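Local coordinates for KLLA0B12012p (Kluyveromyces lactis, PDB 6Y3P), which is the C-terminal ATP-grasp domain of Pby1, a direct partner of the mRNA decapping enzyme Dcp2, and probably binds ATP, at residues R213-R218 / F333-D338; F110-D115 / W128-E133. All coordinates share one frame; numbering follows the deposited sequence.

Interaction 1 (R213-R218 / F333-D338)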
loop_
_atom_site.group_PDB
_atom_site.type_symbol
_atom_site.label_atom_id
_atom_site.label_comp_id
_atom_site.label_asym_id
_atom_site.label_seq_id
_atom_site.Cartn_x
_atom_site.Cartn_y
_atom_site.Cartn_z
ATOM N N ARG A 213 -8.676 9.647 -18.059
ATOM C CA ARG A 213 -8.743 9.684 -16.609
ATOM C C ARG A 213 -7.566 8.838 -16.117
ATOM O O ARG A 213 -7.331 7.741 -16.646
ATOM C CB ARG A 213 -10.081 9.087 -16.137
ATOM C CG ARG A 213 -11.308 9.950 -16.485
ATOM C CD ARG A 213 -12.589 9.131 -16.510
ATOM N NE ARG A 213 -13.007 8.712 -15.175
ATOM C CZ ARG A 213 -13.241 7.456 -14.799
ATOM N NH1 ARG A 213 -13.101 6.458 -15.664
ATOM N NH2 ARG A 213 -13.616 7.189 -13.555
ATOM N N LYS A 214 -6.788 9.374 -15.165
ATOM C CA LYS A 214 -5.623 8.672 -14.622
ATOM C C LYS A 214 -6.059 7.594 -13.631
ATOM O O LYS A 214 -7.195 7.607 -13.157
ATOM C CB LYS A 214 -4.621 9.656 -13.976
ATOM C CG LYS A 214 -5.054 10.211 -12.632
ATOM C CD LYS A 214 -3.867 10.680 -11.787
ATOM C CE LYS A 214 -4.279 11.589 -10.636
ATOM N NZ LYS A 214 -5.172 10.912 -9.645
ATOM N N PHE A 215 -5.149 6.672 -13.293
ATOM C CA PHE A 215 -5.487 5.620 -12.339
ATOM C C PHE A 215 -4.321 5.221 -11.502
ATOM O O PHE A 215 -3.155 5.454 -11.860
ATOM C CB PHE A 215 -6.051 4.372 -13.076
ATOM C CG PHE A 215 -5.047 3.568 -13.886
ATOM C CD1 PHE A 215 -4.696 3.954 -15.178
ATOM C CD2 PHE A 215 -4.465 2.415 -13.361
ATOM C CE1 PHE A 215 -3.747 3.228 -15.907
ATOM C CE2 PHE A 215 -3.539 1.683 -14.093
ATOM C CZ PHE A 215 -3.179 2.091 -15.360
ATOM N N HIS A 216 -4.650 4.607 -10.378
ATOM C CA HIS A 216 -3.634 3.983 -9.565
ATOM C C HIS A 216 -3.988 2.505 -9.477
ATOM O O HIS A 216 -5.121 2.101 -9.811
ATOM C CB HIS A 216 -3.362 4.684 -8.218
ATOM C CG HIS A 216 -4.508 4.723 -7.259
ATOM N ND1 HIS A 216 -4.539 3.905 -6.141
ATOM C CD2 HIS A 216 -5.593 5.532 -7.240
ATOM C CE1 HIS A 216 -5.636 4.243 -5.482
ATOM N NE2 HIS A 216 -6.320 5.195 -6.120
ATOM N N ILE A 217 -2.985 1.681 -9.150
ATOM C CA ILE A 217 -3.128 0.245 -9.029
ATOM C C ILE A 217 -3.210 -0.100 -7.538
ATOM O O ILE A 217 -2.388 0.336 -6.729
ATOM C CB ILE A 217 -2.019 -0.581 -9.745
ATOM C CG1 ILE A 217 -1.999 -0.290 -11.260
ATOM C CG2 ILE A 217 -2.214 -2.087 -9.474
ATOM C CD1 ILE A 217 -0.872 -0.938 -12.049
ATOM N N ARG A 218 -4.215 -0.882 -7.187
ATOM C CA ARG A 218 -4.353 -1.448 -5.858
ATOM C C ARG A 218 -3.944 -2.923 -6.033
ATOM O O ARG A 218 -4.615 -3.689 -6.733
ATOM C CB ARG A 218 -5.800 -1.319 -5.332
ATOM C CG ARG A 218 -6.063 -2.022 -3.976
ATOM C CD ARG A 218 -5.053 -1.597 -2.928
ATOM N NE ARG A 218 -5.656 -1.182 -1.662
ATOM C CZ ARG A 218 -6.208 0.006 -1.430
ATOM N NH1 ARG A 218 -6.699 0.291 -0.230
ATOM N NH2 ARG A 218 -6.301 0.905 -2.403
ATOM N N PHE A 333 0.148 1.723 -6.121
ATOM C CA PHE A 333 1.115 2.109 -7.132
ATOM C C PHE A 333 0.517 3.076 -8.160
ATOM O O PHE A 333 -0.614 2.906 -8.593
ATOM C CB PHE A 333 1.586 0.865 -7.909
ATOM C CG PHE A 333 2.417 -0.121 -7.141
ATOM C CD1 PHE A 333 3.793 0.018 -7.066
ATOM C CD2 PHE A 333 1.834 -1.239 -6.560
ATOM C CE1 PHE A 333 4.568 -0.925 -6.370
ATOM C CE2 PHE A 333 2.607 -2.158 -5.840
ATOM C CZ PHE A 333 3.964 -1.989 -5.748
ATOM N N LEU A 334 1.322 4.030 -8.604
ATOM C CA LEU A 334 1.020 4.959 -9.693
ATOM C C LEU A 334 1.771 4.420 -10.936
ATOM O O LEU A 334 2.808 3.766 -10.808
ATOM C CB LEU A 334 1.540 6.355 -9.336
ATOM C CG LEU A 334 0.560 7.330 -8.645
ATOM C CD1 LEU A 334 0.028 6.792 -7.343
ATOM C CD2 LEU A 334 1.224 8.667 -8.370
ATOM N N VAL A 335 1.193 4.612 -12.111
ATOM C CA VAL A 335 1.764 4.192 -13.377
ATOM C C VAL A 335 1.973 5.442 -14.209
ATOM O O VAL A 335 1.035 6.241 -14.360
ATOM C CB VAL A 335 0.889 3.164 -14.154
ATOM C CG1 VAL A 335 1.694 2.515 -15.283
ATOM C CG2 VAL A 335 0.306 2.097 -13.221
ATOM N N ASP A 336 3.184 5.588 -14.778
ATOM C CA ASP A 336 3.515 6.709 -15.659
ATOM C C ASP A 336 3.302 6.338 -17.126
ATOM O O ASP A 336 3.072 5.167 -17.438
ATOM C CB ASP A 336 4.926 7.318 -15.381
ATOM C CG ASP A 336 6.183 6.552 -15.779
ATOM O OD1 ASP A 336 6.099 5.679 -16.685
ATOM O OD2 ASP A 336 7.282 6.899 -15.256
ATOM N N SER A 337 3.416 7.327 -18.032
ATOM C CA SER A 337 3.198 7.127 -19.466
ATOM C C SER A 337 4.244 6.209 -20.141
ATOM O O SER A 337 4.050 5.834 -21.298
ATOM C CB SER A 337 3.068 8.463 -20.182
ATOM O OG SER A 337 4.257 9.199 -19.973
ATOM N N ASP A 338 5.297 5.785 -19.395
ATOM C CA ASP A 338 6.336 4.858 -19.877
ATOM C C ASP A 338 6.176 3.495 -19.254
ATOM O O ASP A 338 7.105 2.699 -19.319
ATOM C CB ASP A 338 7.758 5.400 -19.634
ATOM C CG ASP A 338 7.988 6.752 -20.266
ATOM O OD1 ASP A 338 7.622 6.921 -21.453
ATOM O OD2 ASP A 338 8.502 7.655 -19.565
HETATM O O HOH W 1 -0.805 6.771 -12.212
#

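Interaction 2 (F110-D115 / W128-E133)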
loop_
_atom_site.group_PDB
_atom_site.type_symbol
_atom_site.label_atom_id
_atom_site.label_comp_id
_atom_site.label_asym_id
_atom_site.label_seq_id
_atom_site.Cartn_x
_atom_site.Cartn_y
_atom_site.Cartn_z
ATOM N N PHE A 110 8.406 13.936 2.258
ATOM C CA PHE A 110 9.142 14.557 3.349
ATOM C C PHE A 110 8.192 15.443 4.098
ATOM O O PHE A 110 7.176 15.849 3.551
ATOM C CB PHE A 110 10.318 15.391 2.826
ATOM C CG PHE A 110 11.274 14.648 1.928
ATOM C CD1 PHE A 110 11.095 14.640 0.550
ATOM C CD2 PHE A 110 12.362 13.964 2.459
ATOM C CE1 PHE A 110 11.981 13.948 -0.283
ATOM C CE2 PHE A 110 13.252 13.279 1.622
ATOM C CZ PHE A 110 13.057 13.278 0.258
ATOM N N ASN A 111 8.512 15.716 5.366
ATOM C CA ASN A 111 7.728 16.589 6.227
ATOM C C ASN A 111 8.525 17.850 6.496
ATOM O O ASN A 111 9.701 17.787 6.860
ATOM C CB ASN A 111 7.317 15.869 7.508
ATOM C CG ASN A 111 5.960 15.231 7.381
ATOM O OD1 ASN A 111 5.810 14.122 6.855
ATOM N ND2 ASN A 111 4.933 15.957 7.792
ATOM N N ILE A 112 7.914 18.993 6.209
ATOM C CA ILE A 112 8.556 20.287 6.404
ATOM C C ILE A 112 7.694 21.181 7.306
ATOM O O ILE A 112 6.467 21.073 7.302
ATOM C CB ILE A 112 8.970 20.944 5.051
ATOM C CG1 ILE A 112 9.972 22.087 5.258
ATOM C CG2 ILE A 112 7.781 21.381 4.181
ATOM C CD1 ILE A 112 11.223 21.917 4.516
ATOM N N ASP A 113 8.351 22.002 8.120
ATOM C CA ASP A 113 7.709 22.968 9.005
ATOM C C ASP A 113 8.258 24.329 8.634
ATOM O O ASP A 113 9.457 24.580 8.796
ATOM C CB ASP A 113 7.970 22.648 10.491
ATOM C CG ASP A 113 7.378 21.343 11.018
ATOM O OD1 ASP A 113 6.325 20.901 10.486
ATOM O OD2 ASP A 113 7.941 20.788 11.991
ATOM N N VAL A 114 7.410 25.166 8.043
ATOM C CA VAL A 114 7.800 26.508 7.621
ATOM C C VAL A 114 6.897 27.493 8.344
ATOM O O VAL A 114 5.676 27.413 8.224
ATOM C CB VAL A 114 7.778 26.725 6.073
ATOM C CG1 VAL A 114 8.331 28.104 5.697
ATOM C CG2 VAL A 114 8.544 25.626 5.334
ATOM N N ASP A 115 7.511 28.403 9.100
ATOM C CA ASP A 115 6.838 29.443 9.875
ATOM C C ASP A 115 6.499 30.611 8.951
ATOM O O ASP A 115 5.340 31.008 8.856
ATOM C CB ASP A 115 7.737 29.905 11.048
ATOM C CG ASP A 115 8.191 28.803 11.997
ATOM O OD1 ASP A 115 8.821 27.817 11.517
ATOM O OD2 ASP A 115 7.967 28.945 13.220
ATOM N N TRP A 128 17.500 17.692 5.638
ATOM C CA TRP A 128 18.641 17.626 4.728
ATOM C C TRP A 128 18.440 16.680 3.546
ATOM O O TRP A 128 18.998 16.941 2.476
ATOM C CB TRP A 128 19.941 17.300 5.485
ATOM C CG TRP A 128 19.966 15.957 6.152
ATOM C CD1 TRP A 128 19.711 15.689 7.464
ATOM C CD2 TRP A 128 20.309 14.703 5.544
ATOM N NE1 TRP A 128 19.823 14.338 7.703
ATOM C CE2 TRP A 128 20.180 13.706 6.540
ATOM C CE3 TRP A 128 20.710 14.320 4.252
ATOM C CZ2 TRP A 128 20.417 12.350 6.277
ATOM C CZ3 TRP A 128 20.923 12.975 3.986
ATOM C CH2 TRP A 128 20.774 12.006 4.988
ATOM N N GLU A 129 17.665 15.579 3.736
ATOM C CA GLU A 129 17.365 14.612 2.669
ATOM C C GLU A 129 16.617 15.302 1.525
ATOM O O GLU A 129 16.983 15.126 0.365
ATOM C CB GLU A 129 16.529 13.440 3.205
ATOM C CG GLU A 129 17.323 12.192 3.533
ATOM C CD GLU A 129 16.771 11.423 4.718
ATOM O OE1 GLU A 129 16.142 10.363 4.494
ATOM O OE2 GLU A 129 16.955 11.886 5.869
ATOM N N LEU A 130 15.606 16.119 1.878
ATOM C CA LEU A 130 14.737 16.892 0.987
ATOM C C LEU A 130 15.547 17.921 0.209
ATOM O O LEU A 130 15.395 18.003 -1.006
ATOM C CB LEU A 130 13.675 17.617 1.851
ATOM C CG LEU A 130 12.295 18.019 1.298
ATOM C CD1 LEU A 130 11.826 19.302 1.933
ATOM C CD2 LEU A 130 12.227 18.080 -0.197
ATOM N N ARG A 131 16.398 18.712 0.912
ATOM C CA ARG A 131 17.244 19.755 0.302
ATOM C C ARG A 131 18.044 19.185 -0.869
ATOM O O ARG A 131 18.025 19.751 -1.965
ATOM C CB ARG A 131 18.188 20.369 1.354
ATOM C CG ARG A 131 19.286 21.311 0.816
ATOM C CD ARG A 131 18.802 22.732 0.640
ATOM N NE ARG A 131 19.848 23.709 0.930
ATOM C CZ ARG A 131 19.625 24.903 1.474
ATOM N NH1 ARG A 131 20.635 25.732 1.707
ATOM N NH2 ARG A 131 18.392 25.272 1.798
ATOM N N GLN A 132 18.716 18.043 -0.619
ATOM C CA GLN A 132 19.570 17.340 -1.562
ATOM C C GLN A 132 18.809 16.854 -2.769
ATOM O O GLN A 132 19.310 16.946 -3.885
ATOM C CB GLN A 132 20.298 16.188 -0.866
ATOM C CG GLN A 132 21.726 16.045 -1.368
ATOM C CD GLN A 132 22.571 15.172 -0.496
ATOM O OE1 GLN A 132 22.100 14.192 0.106
ATOM N NE2 GLN A 132 23.867 15.447 -0.508
ATOM N N GLU A 133 17.585 16.391 -2.551
ATOM C CA GLU A 133 16.693 15.936 -3.601
ATOM C C GLU A 133 16.307 17.091 -4.539
ATOM O O GLU A 133 16.419 16.957 -5.756
ATOM C CB GLU A 133 15.440 15.307 -2.973
ATOM C CG GLU A 133 15.666 13.914 -2.414
ATOM C CD GLU A 133 15.939 12.832 -3.443
ATOM O OE1 GLU A 133 15.397 12.921 -4.569
ATOM O OE2 GLU A 133 16.706 11.896 -3.120
#

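Interaction 1 (R213-R218 / F333-D338)
Ile217 and Phe333 form an antiparallel hydrogen-bonded pair. Ile217 N donates to Phe333 O at 2.7 Å (N-H...O 174°), and Phe333 N returns the bond to Ile217 O at 3.0 Å. Each donor lies in its acceptor's carbonyl plane, and the reciprocal bonds set Ile217 opposite Phe333. Followed outward, the Ile217 side chain starts with CB 4.3 Å from Phe333 CB on the same sheet face. CG1, anti to the carbonyl carbon (chi1 -60°), passes Val335 CG2 at 3.9 Å, and the extended chain brings CD1 to 3.5 Å from that methyl, tighter than usual carbon contact. Val335 CG2 also meets the Phe215 ring obliquely, with Phe215 CE2 4.0 Å away. Beyond the bonded pair the strands diverge: the N-to-C directions of 215-218 and 333-335 make 139°, well short of antiparallel, and a water bridges Phe215 O (2.7 Å from its oxygen) and Val335 N (2.9 Å), accepting from the latter. Helix 290-313 packs on this apolar face, with Ile296 against Ile217 and Val335, and Ile300 and Ala303 against Phe333. Such neighbouring strands, 215-224 and 326-335, in a twisted antiparallel sheet backed by a helix belong to the ATP-grasp fold of this tubulin-tyrosine ligase family domain.

Interaction 2 (F110-D115 / W128-E133)
Phe110 lays one face of its ring against the first turn of helix 128-136, where Leu130 does most of the touching. Leu130 CB stands 4.0 Å from the centroid of the Phe110 ring and 19° off its normal, a CH-pi contact, while Leu130 CA lies over the ring centre. At the near end of the ring, Phe110 CG meets Leu130 CG at 3.6 Å. Farther out, Phe110 CE2 reaches Glu129 CB at 3.6 Å and Phe110 CZ reaches Glu133 CG at 3.8 Å, so the two glutamates contribute aliphatic carbons to the ring's outer end. Leu130 has its CG anti to the backbone N (chi1 -154°), which extends the branch back toward the strand; there its CD1 meets Ile112 CD1 at 3.7 Å. With Phe110 cut back to an alanine, a gap would probably open beneath Leu130, and the methylenes of Glu129 and Glu133 would lose their apolar cover.

The next shell fixes both partners. Backbone bonds tie Phe110 to Val197 and Ile112 to Phe195, anchoring the edge strand, while Asn127 bonds through ND2 to Asn111 O and, weakly, through OD1 to Leu130 N, linking the strand to the helix start. The axes of 128-133 and 110-113 make 104° and come within 8.9 Å. Val197 of strand 194-200 also touches Leu130, and Ala123 and Leu124 of helix 120-125 close on Ile112, so the contact packs helix 128-136 on one face of the five-stranded antiparallel sheet, at its edge strand 109-113 and the adjoining strand 194-200, beside helix 120-125.

Interactions 1 and 2 lie in different antiparallel sheets of the same family domain and share no strand or helix; their centres are 26 Å apart and their nearest atoms about 14 Å. Both are mainly buried, but interaction 1 sits nearer the middle of the chain, 14 Å from its centre against 23 Å for interaction 2. The chemistry follows the elements joined. Strand against strand, interaction 1 depends on main-chain hydrogen bonds and a bridging water, with most of its apolar packing on the face of Ile217 and Phe333. Strand against helix, interaction 2 is held across its segments by side-chain packing, and its outer end includes partly exposed glutamates.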